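Long-range contacts in formiminotetrahydrofolate cyclodeaminase (Thermotoga maritima, PDB 1O5H), which probably catalyses the cyclisation of 5-formiminotetrahydrofolate to 5,10-methenyltetrahydrofolate with release of ammonia: residues 124-135 against 153-164; 34-45 against 82-93. All blocks are in the same frame, centred on the assembly; numbering follows the deposited sequence.

Interaction 1 of 2, residues 124-135 against 153-164; sequences VIRVMKDLAHEL and AADLCHAVFQVE
Cys157 fits as a knob among Met128, Leu131, Ala132 and Leu135, and this knobs-into-holes packing marks the tight middle of two antiparallel helical segments. Their axes approach to 9.3 Å at 159°. With SG anti to the backbone N (chi1 -178°), the sulfur of Cys157 reaches past Leu131 CD2, 3.9 Å away, and ends 4.1 Å from Met128 SE. One turn on, Val160 meets the bent selenomethionine chain of Met128 at about a right angle, CG1 lying 3.7 Å from CG of Met128. Toward the end of 124-135, Leu135 lays one methyl, CD1, against the backbone between Ala153 and Ala154. At the other end Val124 CG1 lies 3.5 Å from Glu164 CG, while Ile125 CG1 slides alongside Glu164 CB and its CG2 methyl touches the Phe161 ring at the edge, in its plane (CD1 3.8 Å). Helices 36-56 and 68-100 cover the Val124, Leu131 and Val160 side. On the outer faces, Lys129 and His158 point away from the partner helix and are partly open to solvent, with helix 178-206 lying beside them, where Tyr199 stacks on the His158 ring. No hydrogen bond or salt bridge crosses between the segments, and even Glu164 contributes mainly its aliphatic carbons, which implies that cohesion here rests on apolar shape fit.

Interaction 2 of 2, residues 34-45 against 82-93; sequences PGGGAVGSVVGA and RLKLFDLAKKDM
Ala45 sets its methyl over one face of the Phe86 ring, a CH-pi contact with CB 4.2 Å from the ring centroid and 23° off the normal. The Phe86 CB bond points away from helix 36-45, yet the ring folds back, its CG anti to the carbonyl carbon (chi1 -74°). Leu85 and Arg82 come closest to backbone: CD1 of Leu85 lies over the peptide joining Gly44 and Ala45, and CD of Arg82 comes 3.3 Å from Ala45 O. Along the axes, 8.2 Å apart and antiparallel, small residues bring the backbones together, with Ala38 and Ala89 CA atoms separated by 4.4 Å and Ser41 CB resting 3.5 Å from Leu85 O. At the far end Asp92 faces the first turn of helix 36-45, where its charge would probably suit the helix dipole, and Met93, a selenomethionine, lays SE against Pro34 CB (4.0 Å) and CE against Ala38 CB (3.8 Å). The Arg82 guanidinium extends beyond the pair to salt bridges with Glu52 and with Asp25 of the second subunit. In this all-helical fold the pair is flanked by helix 107-141 on Ser41 and Leu85, helix 20-28 on Pro34 and Val42, and helix 147-172 on Ser41 and Val43.

From the N terminus, helix 36-56 and helix 68-100 run antiparallel, and interaction 2 closes the 36-residue excursion between its segments. The chain then turns into helix 107-141 and back along helix 147-172, where interaction 1 closes a shorter excursion of 17 residues. The two are in series, neither nested nor crossed, like consecutive hairpins of a helical bundle. Their centres lie 13 Å apart, and they meet side by side: Val124 rests on Ser41, Glu164 packs against the backbone of Gly37 to Ser41, and Leu85 reaches Met128. Together they tie four long helices into one body, and both also touch the second subunit.

Interaction 1 of 2, residues 124-135 against 153-164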
loop_
_atom_site.group_PDB
_atom_site.type_symbol
_atom_site.label_atom_id
_atom_site.label_comp_id
_atom_site.label_asym_id
_atom_site.label_seq_id
_atom_site.Cartn_x
_atom_site.Cartn_y
_atom_site.Cartn_z
ATOM N N VAL A 124 11.078 -2.555 9.473
ATOM C CA VAL A 124 9.830 -2.708 8.739
ATOM C C VAL A 124 9.990 -3.787 7.697
ATOM O O VAL A 124 9.128 -4.659 7.568
ATOM C CB VAL A 124 9.383 -1.419 8.034
ATOM C CG1 VAL A 124 8.158 -1.692 7.212
ATOM C CG2 VAL A 124 9.081 -0.339 9.043
ATOM N N ILE A 125 11.094 -3.748 6.965
ATOM C CA ILE A 125 11.351 -4.761 5.944
ATOM C C ILE A 125 11.402 -6.168 6.520
ATOM O O ILE A 125 10.945 -7.128 5.908
ATOM C CB ILE A 125 12.658 -4.471 5.216
ATOM C CG1 ILE A 125 12.494 -3.266 4.297
ATOM C CG2 ILE A 125 13.072 -5.665 4.408
ATOM C CD1 ILE A 125 13.774 -2.781 3.680
ATOM N N ARG A 126 11.963 -6.309 7.708
ATOM C CA ARG A 126 12.022 -7.639 8.272
ATOM C C ARG A 126 10.627 -8.137 8.507
ATOM O O ARG A 126 10.336 -9.270 8.182
ATOM C CB ARG A 126 12.768 -7.655 9.575
ATOM C CG ARG A 126 14.226 -7.403 9.500
ATOM C CD ARG A 126 14.825 -7.675 10.838
ATOM N NE ARG A 126 16.135 -7.073 10.981
ATOM C CZ ARG A 126 17.011 -7.476 11.882
ATOM N NH1 ARG A 126 18.204 -6.879 11.980
ATOM N NH2 ARG A 126 16.691 -8.494 12.679
ATOM N N VAL A 127 9.761 -7.302 9.069
ATOM C CA VAL A 127 8.365 -7.703 9.220
ATOM C C VAL A 127 7.777 -8.076 7.858
ATOM O O VAL A 127 7.101 -9.094 7.722
ATOM C CB VAL A 127 7.509 -6.623 9.885
ATOM C CG1 VAL A 127 6.084 -7.115 10.042
ATOM C CG2 VAL A 127 8.100 -6.202 11.254
HETATM N N MSE A 128 8.079 -7.294 6.837
HETATM C CA MSE A 128 7.618 -7.651 5.505
HETATM C C MSE A 128 8.127 -9.009 5.073
HETATM O O MSE A 128 7.359 -9.810 4.545
HETATM C CB MSE A 128 7.969 -6.580 4.469
HETATM C CG MSE A 128 7.179 -5.285 4.649
HETATM SE SE MSE A 128 5.206 -5.553 4.633
HETATM C CE MSE A 128 4.800 -5.876 6.545
ATOM N N LYS A 129 9.400 -9.301 5.297
ATOM C CA LYS A 129 9.874 -10.657 5.042
ATOM C C LYS A 129 8.983 -11.712 5.749
ATOM O O LYS A 129 8.631 -12.742 5.163
ATOM C CB LYS A 129 11.339 -10.805 5.462
ATOM C CG LYS A 129 11.973 -12.194 5.293
ATOM C CD LYS A 129 11.694 -13.125 6.462
ATOM C CE LYS A 129 12.273 -12.647 7.797
ATOM N NZ LYS A 129 13.730 -12.335 7.751
ATOM N N ASP A 130 8.609 -11.458 6.998
ATOM C CA ASP A 130 7.730 -12.391 7.687
ATOM C C ASP A 130 6.396 -12.473 6.993
ATOM O O ASP A 130 5.886 -13.551 6.798
ATOM C CB ASP A 130 7.523 -11.977 9.132
ATOM C CG ASP A 130 8.774 -12.139 9.957
ATOM O OD1 ASP A 130 9.614 -13.001 9.583
ATOM O OD2 ASP A 130 8.994 -11.457 10.988
ATOM N N LEU A 131 5.837 -11.326 6.614
ATOM C CA LEU A 131 4.533 -11.304 5.987
ATOM C C LEU A 131 4.594 -12.100 4.715
ATOM O O LEU A 131 3.720 -12.907 4.453
ATOM C CB LEU A 131 4.085 -9.873 5.711
ATOM C CG LEU A 131 2.803 -9.713 4.886
ATOM C CD1 LEU A 131 1.639 -10.383 5.584
ATOM C CD2 LEU A 131 2.473 -8.244 4.607
ATOM N N ALA A 132 5.649 -11.903 3.940
ATOM C CA ALA A 132 5.763 -12.595 2.663
ATOM C C ALA A 132 5.716 -14.090 2.874
ATOM O O ALA A 132 4.957 -14.759 2.224
ATOM C CB ALA A 132 7.027 -12.201 1.955
ATOM N N HIS A 133 6.508 -14.610 3.800
ATOM C CA HIS A 133 6.537 -16.051 4.063
ATOM C C HIS A 133 5.167 -16.585 4.448
ATOM O O HIS A 133 4.812 -17.710 4.072
ATOM C CB HIS A 133 7.583 -16.447 5.122
ATOM C CG HIS A 133 8.974 -16.600 4.574
ATOM N ND1 HIS A 133 9.342 -17.640 3.744
ATOM C CD2 HIS A 133 10.089 -15.843 4.737
ATOM C CE1 HIS A 133 10.619 -17.515 3.416
ATOM N NE2 HIS A 133 11.096 -16.433 4.004
ATOM N N GLU A 134 4.379 -15.795 5.168
ATOM C CA GLU A 134 3.053 -16.247 5.541
ATOM C C GLU A 134 2.112 -16.237 4.350
ATOM O O GLU A 134 1.250 -17.124 4.211
ATOM C CB GLU A 134 2.471 -15.412 6.672
ATOM C CG GLU A 134 3.320 -15.339 7.943
ATOM C CD GLU A 134 3.461 -16.654 8.691
ATOM O OE1 GLU A 134 3.471 -17.737 8.075
ATOM O OE2 GLU A 134 3.593 -16.604 9.926
ATOM N N LEU A 135 2.282 -15.239 3.486
ATOM C CA LEU A 135 1.464 -15.134 2.292
ATOM C C LEU A 135 1.786 -16.304 1.430
ATOM O O LEU A 135 0.894 -16.852 0.806
ATOM C CB LEU A 135 1.692 -13.823 1.552
ATOM C CG LEU A 135 1.105 -12.599 2.266
ATOM C CD1 LEU A 135 1.273 -11.338 1.492
ATOM C CD2 LEU A 135 -0.365 -12.805 2.538
ATOM N N ALA A 153 -2.631 -8.822 -0.675
ATOM C CA ALA A 153 -1.687 -8.611 0.402
ATOM C C ALA A 153 -0.258 -8.770 -0.101
ATOM O O ALA A 153 0.632 -8.038 0.327
ATOM C CB ALA A 153 -1.963 -9.499 1.546
ATOM N N ALA A 154 -0.035 -9.659 -1.059
ATOM C CA ALA A 154 1.310 -9.791 -1.624
ATOM C C ALA A 154 1.713 -8.533 -2.372
ATOM O O ALA A 154 2.848 -8.025 -2.254
ATOM C CB ALA A 154 1.394 -10.974 -2.511
ATOM N N ASP A 155 0.792 -7.996 -3.144
ATOM C CA ASP A 155 1.135 -6.789 -3.848
ATOM C C ASP A 155 1.490 -5.652 -2.859
ATOM O O ASP A 155 2.520 -4.986 -3.021
ATOM C CB ASP A 155 0.053 -6.442 -4.854
ATOM C CG ASP A 155 0.108 -7.341 -6.090
ATOM O OD1 ASP A 155 1.213 -7.531 -6.624
ATOM O OD2 ASP A 155 -0.889 -7.887 -6.623
ATOM N N LEU A 156 0.692 -5.471 -1.808
ATOM C CA LEU A 156 0.994 -4.411 -0.851
ATOM C C LEU A 156 2.308 -4.699 -0.143
ATOM O O LEU A 156 3.166 -3.828 -0.056
ATOM C CB LEU A 156 -0.123 -4.261 0.166
ATOM C CG LEU A 156 -1.481 -3.960 -0.446
ATOM C CD1 LEU A 156 -2.504 -3.930 0.659
ATOM C CD2 LEU A 156 -1.448 -2.650 -1.203
ATOM N N CYS A 157 2.467 -5.935 0.322
ATOM C CA CYS A 157 3.708 -6.373 0.921
ATOM C C CYS A 157 4.923 -5.918 0.089
ATOM O O CYS A 157 5.789 -5.165 0.560
ATOM C CB CYS A 157 3.700 -7.883 1.051
ATOM S SG CYS A 157 5.183 -8.531 1.829
ATOM N N HIS A 158 4.954 -6.346 -1.160
ATOM C CA HIS A 158 6.018 -5.971 -2.051
ATOM C C HIS A 158 6.242 -4.450 -2.120
ATOM O O HIS A 158 7.390 -3.975 -2.055
ATOM C CB HIS A 158 5.703 -6.525 -3.423
ATOM C CG HIS A 158 6.759 -6.253 -4.438
ATOM N ND1 HIS A 158 6.602 -5.322 -5.443
ATOM C CD2 HIS A 158 7.990 -6.791 -4.606
ATOM C CE1 HIS A 158 7.690 -5.301 -6.194
ATOM N NE2 HIS A 158 8.545 -6.186 -5.708
ATOM N N ALA A 159 5.168 -3.676 -2.252
ATOM C CA ALA A 159 5.336 -2.221 -2.326
ATOM C C ALA A 159 5.975 -1.681 -1.040
ATOM O O ALA A 159 6.839 -0.807 -1.093
ATOM C CB ALA A 159 3.995 -1.518 -2.589
ATOM N N VAL A 160 5.526 -2.185 0.111
ATOM C CA VAL A 160 6.023 -1.697 1.357
ATOM C C VAL A 160 7.516 -1.968 1.329
ATOM O O VAL A 160 8.328 -1.086 1.614
ATOM C CB VAL A 160 5.371 -2.382 2.545
ATOM C CG1 VAL A 160 6.013 -1.893 3.842
ATOM C CG2 VAL A 160 3.888 -2.073 2.568
ATOM N N PHE A 161 7.893 -3.164 0.914
ATOM C CA PHE A 161 9.290 -3.423 0.824
ATOM C C PHE A 161 9.958 -2.373 -0.048
ATOM O O PHE A 161 11.009 -1.828 0.305
ATOM C CB PHE A 161 9.607 -4.811 0.279
ATOM C CG PHE A 161 11.008 -4.925 -0.188
ATOM C CD1 PHE A 161 12.050 -5.104 0.740
ATOM C CD2 PHE A 161 11.324 -4.733 -1.538
ATOM C CE1 PHE A 161 13.414 -5.185 0.315
ATOM C CE2 PHE A 161 12.677 -4.790 -1.975
ATOM C CZ PHE A 161 13.722 -5.025 -1.034
ATOM N N GLN A 162 9.388 -2.097 -1.205
ATOM C CA GLN A 162 10.020 -1.069 -2.039
ATOM C C GLN A 162 10.112 0.250 -1.322
ATOM O O GLN A 162 11.163 0.861 -1.352
ATOM C CB GLN A 162 9.330 -0.925 -3.372
ATOM C CG GLN A 162 9.660 -2.098 -4.280
ATOM C CD GLN A 162 8.770 -2.163 -5.499
ATOM O OE1 GLN A 162 7.570 -1.832 -5.447
ATOM N NE2 GLN A 162 9.347 -2.600 -6.607
ATOM N N VAL A 163 9.039 0.665 -0.638
ATOM C CA VAL A 163 9.012 1.957 0.057
ATOM C C VAL A 163 10.182 1.994 1.018
ATOM O O VAL A 163 11.043 2.878 0.949
ATOM C CB VAL A 163 7.712 2.167 0.845
ATOM C CG1 VAL A 163 7.864 3.280 1.828
ATOM C CG2 VAL A 163 6.562 2.469 -0.075
ATOM N N GLU A 164 10.240 0.999 1.883
ATOM C CA GLU A 164 11.208 1.002 2.945
ATOM C C GLU A 164 12.642 0.877 2.462
ATOM O O GLU A 164 13.540 1.465 3.063
ATOM C CB GLU A 164 10.868 -0.091 3.922
ATOM C CG GLU A 164 9.435 0.037 4.392
ATOM C CD GLU A 164 9.176 1.281 5.204
ATOM O OE1 GLU A 164 10.139 1.997 5.546
ATOM O OE2 GLU A 164 7.997 1.542 5.525
#

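Interaction 2 of 2, residues 34-45 against 82-93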
loop_
_atom_site.group_PDB
_atom_site.type_symbol
_atom_site.label_atom_id
_atom_site.label_comp_id
_atom_site.label_asym_id
_atom_site.label_seq_id
_atom_site.Cartn_x
_atom_site.Cartn_y
_atom_site.Cartn_z
ATOM N N PRO A 34 5.151 12.538 9.660
ATOM C CA PRO A 34 4.881 11.210 9.054
ATOM C C PRO A 34 5.272 11.237 7.573
ATOM O O PRO A 34 4.643 11.914 6.767
ATOM C CB PRO A 34 3.377 11.012 9.265
ATOM C CG PRO A 34 2.829 12.406 9.545
ATOM C CD PRO A 34 3.975 13.427 9.542
ATOM N N GLY A 35 6.356 10.547 7.239
ATOM C CA GLY A 35 6.842 10.474 5.861
ATOM C C GLY A 35 6.544 9.127 5.227
ATOM O O GLY A 35 5.759 8.324 5.764
ATOM N N GLY A 36 7.171 8.880 4.081
ATOM C CA GLY A 36 6.942 7.660 3.324
ATOM C C GLY A 36 7.079 6.415 4.169
ATOM O O GLY A 36 6.153 5.583 4.220
ATOM N N GLY A 37 8.224 6.314 4.861
ATOM C CA GLY A 37 8.562 5.163 5.696
ATOM C C GLY A 37 7.436 4.861 6.632
ATOM O O GLY A 37 6.958 3.729 6.645
ATOM N N ALA A 38 6.981 5.875 7.382
ATOM C CA ALA A 38 5.815 5.723 8.261
ATOM C C ALA A 38 4.605 5.176 7.498
ATOM O O ALA A 38 4.018 4.150 7.916
ATOM C CB ALA A 38 5.472 7.010 8.936
ATOM N N VAL A 39 4.265 5.813 6.367
ATOM C CA VAL A 39 3.139 5.340 5.561
ATOM C C VAL A 39 3.315 3.860 5.221
ATOM O O VAL A 39 2.385 3.059 5.403
ATOM C CB VAL A 39 2.977 6.153 4.288
ATOM C CG1 VAL A 39 1.902 5.577 3.421
ATOM C CG2 VAL A 39 2.648 7.590 4.606
ATOM N N GLY A 40 4.516 3.507 4.750
ATOM C CA GLY A 40 4.898 2.122 4.484
ATOM C C GLY A 40 4.533 1.156 5.609
ATOM O O GLY A 40 3.836 0.143 5.377
ATOM N N SER A 41 4.983 1.455 6.831
ATOM C CA SER A 41 4.546 0.660 7.976
ATOM C C SER A 41 3.035 0.526 8.087
ATOM O O SER A 41 2.519 -0.565 8.371
ATOM C CB SER A 41 5.066 1.236 9.273
ATOM O OG SER A 41 6.472 1.141 9.292
ATOM N N VAL A 42 2.326 1.632 7.895
ATOM C CA VAL A 42 0.884 1.602 8.055
ATOM C C VAL A 42 0.283 0.713 6.978
ATOM O O VAL A 42 -0.610 -0.124 7.240
ATOM C CB VAL A 42 0.282 2.984 7.992
ATOM C CG1 VAL A 42 -1.227 2.887 8.144
ATOM C CG2 VAL A 42 0.879 3.829 9.098
ATOM N N VAL A 43 0.805 0.856 5.773
ATOM C CA VAL A 43 0.359 -0.011 4.702
ATOM C C VAL A 43 0.696 -1.434 5.055
ATOM O O VAL A 43 -0.121 -2.319 4.904
ATOM C CB VAL A 43 0.987 0.353 3.380
ATOM C CG1 VAL A 43 0.571 -0.625 2.379
ATOM C CG2 VAL A 43 0.560 1.782 2.953
ATOM N N GLY A 44 1.888 -1.658 5.583
ATOM C CA GLY A 44 2.288 -3.017 5.891
ATOM C C GLY A 44 1.295 -3.616 6.858
ATOM O O GLY A 44 0.888 -4.768 6.732
ATOM N N ALA A 45 0.905 -2.816 7.842
ATOM C CA ALA A 45 -0.003 -3.264 8.877
ATOM C C ALA A 45 -1.287 -3.731 8.247
ATOM O O ALA A 45 -1.779 -4.779 8.578
ATOM C CB ALA A 45 -0.263 -2.144 9.840
ATOM N N ARG A 82 1.272 -6.383 13.298
ATOM C CA ARG A 82 0.669 -5.074 13.311
ATOM C C ARG A 82 1.217 -4.249 14.470
ATOM O O ARG A 82 1.645 -3.110 14.251
ATOM C CB ARG A 82 -0.838 -5.170 13.370
ATOM C CG ARG A 82 -1.426 -5.713 12.111
ATOM C CD ARG A 82 -2.718 -5.040 11.708
ATOM N NE ARG A 82 -3.799 -5.193 12.679
ATOM C CZ ARG A 82 -4.364 -6.349 12.964
ATOM N NH1 ARG A 82 -3.918 -7.467 12.394
ATOM N NH2 ARG A 82 -5.365 -6.395 13.823
ATOM N N LEU A 83 1.243 -4.810 15.681
ATOM C CA LEU A 83 1.785 -4.069 16.824
ATOM C C LEU A 83 3.216 -3.597 16.541
ATOM O O LEU A 83 3.575 -2.465 16.867
ATOM C CB LEU A 83 1.715 -4.862 18.143
ATOM C CG LEU A 83 0.348 -5.237 18.756
ATOM C CD1 LEU A 83 0.580 -6.083 20.011
ATOM C CD2 LEU A 83 -0.598 -4.045 19.066
ATOM N N LYS A 84 4.023 -4.441 15.908
ATOM C CA LYS A 84 5.384 -4.042 15.597
ATOM C C LYS A 84 5.401 -2.879 14.609
ATOM O O LYS A 84 6.139 -1.886 14.801
ATOM C CB LYS A 84 6.204 -5.225 15.083
ATOM C CG LYS A 84 6.702 -6.142 16.218
ATOM C CD LYS A 84 7.785 -7.142 15.781
ATOM C CE LYS A 84 7.237 -8.550 15.538
ATOM N NZ LYS A 84 8.199 -9.333 14.707
ATOM N N LEU A 85 4.561 -2.997 13.574
ATOM C CA LEU A 85 4.542 -2.048 12.478
ATOM C C LEU A 85 4.014 -0.709 12.947
ATOM O O LEU A 85 4.560 0.354 12.617
ATOM C CB LEU A 85 3.719 -2.585 11.309
ATOM C CG LEU A 85 4.313 -3.758 10.511
ATOM C CD1 LEU A 85 3.282 -4.358 9.582
ATOM C CD2 LEU A 85 5.529 -3.348 9.717
ATOM N N PHE A 86 2.961 -0.745 13.744
ATOM C CA PHE A 86 2.497 0.500 14.343
ATOM C C PHE A 86 3.560 1.135 15.223
ATOM O O PHE A 86 3.668 2.354 15.285
ATOM C CB PHE A 86 1.206 0.293 15.106
ATOM C CG PHE A 86 0.013 0.126 14.215
ATOM C CD1 PHE A 86 -0.222 1.031 13.178
ATOM C CD2 PHE A 86 -0.887 -0.915 14.425
ATOM C CE1 PHE A 86 -1.333 0.899 12.344
ATOM C CE2 PHE A 86 -2.000 -1.054 13.614
ATOM C CZ PHE A 86 -2.225 -0.149 12.560
ATOM N N ASP A 87 4.365 0.318 15.882
ATOM C CA ASP A 87 5.392 0.895 16.687
ATOM C C ASP A 87 6.437 1.505 15.772
ATOM O O ASP A 87 6.956 2.613 16.043
ATOM C CB ASP A 87 6.008 -0.116 17.644
ATOM C CG ASP A 87 6.897 0.549 18.661
ATOM O OD1 ASP A 87 6.371 1.326 19.491
ATOM O OD2 ASP A 87 8.136 0.394 18.690
ATOM N N LEU A 88 6.732 0.811 14.671
ATOM C CA LEU A 88 7.797 1.286 13.770
ATOM C C LEU A 88 7.442 2.575 13.046
ATOM O O LEU A 88 8.312 3.323 12.645
ATOM C CB LEU A 88 8.218 0.205 12.779
ATOM C CG LEU A 88 8.983 -0.933 13.441
ATOM C CD1 LEU A 88 8.975 -2.172 12.599
ATOM C CD2 LEU A 88 10.389 -0.499 13.723
ATOM N N ALA A 89 6.156 2.835 12.880
ATOM C CA ALA A 89 5.730 4.088 12.313
ATOM C C ALA A 89 6.095 5.183 13.297
ATOM O O ALA A 89 6.703 6.161 12.899
ATOM C CB ALA A 89 4.254 4.066 12.032
ATOM N N LYS A 90 5.765 5.004 14.577
ATOM C CA LYS A 90 6.101 5.962 15.650
ATOM C C LYS A 90 7.603 6.224 15.637
ATOM O O LYS A 90 8.038 7.377 15.603
ATOM C CB LYS A 90 5.667 5.382 17.008
ATOM C CG LYS A 90 5.666 6.273 18.249
ATOM C CD LYS A 90 5.215 5.364 19.426
ATOM C CE LYS A 90 5.493 5.833 20.874
ATOM N NZ LYS A 90 5.156 7.232 21.269
ATOM N N LYS A 91 8.390 5.145 15.640
ATOM C CA LYS A 91 9.842 5.263 15.629
ATOM C C LYS A 91 10.305 6.090 14.455
ATOM O O LYS A 91 11.131 6.967 14.632
ATOM C CB LYS A 91 10.518 3.903 15.580
ATOM C CG LYS A 91 10.588 3.187 16.898
ATOM C CD LYS A 91 11.909 2.452 17.002
ATOM C CE LYS A 91 12.151 1.919 18.413
ATOM N NZ LYS A 91 11.688 0.512 18.510
ATOM N N ASP A 92 9.772 5.825 13.259
ATOM C CA ASP A 92 10.191 6.542 12.052
ATOM C C ASP A 92 10.075 8.046 12.238
ATOM O O ASP A 92 10.946 8.793 11.797
ATOM C CB ASP A 92 9.362 6.115 10.850
ATOM C CG ASP A 92 9.758 6.842 9.550
ATOM O OD1 ASP A 92 10.636 6.318 8.824
ATOM O OD2 ASP A 92 9.211 7.908 9.153
HETATM N N MSE A 93 9.013 8.487 12.900
HETATM C CA MSE A 93 8.799 9.910 13.108
HETATM C C MSE A 93 9.704 10.417 14.179
HETATM O O MSE A 93 10.249 11.500 14.065
HETATM C CB MSE A 93 7.356 10.192 13.461
HETATM C CG MSE A 93 6.415 9.450 12.523
HETATM SE SE MSE A 93 4.514 9.695 12.903
HETATM C CE MSE A 93 3.789 7.957 12.201
#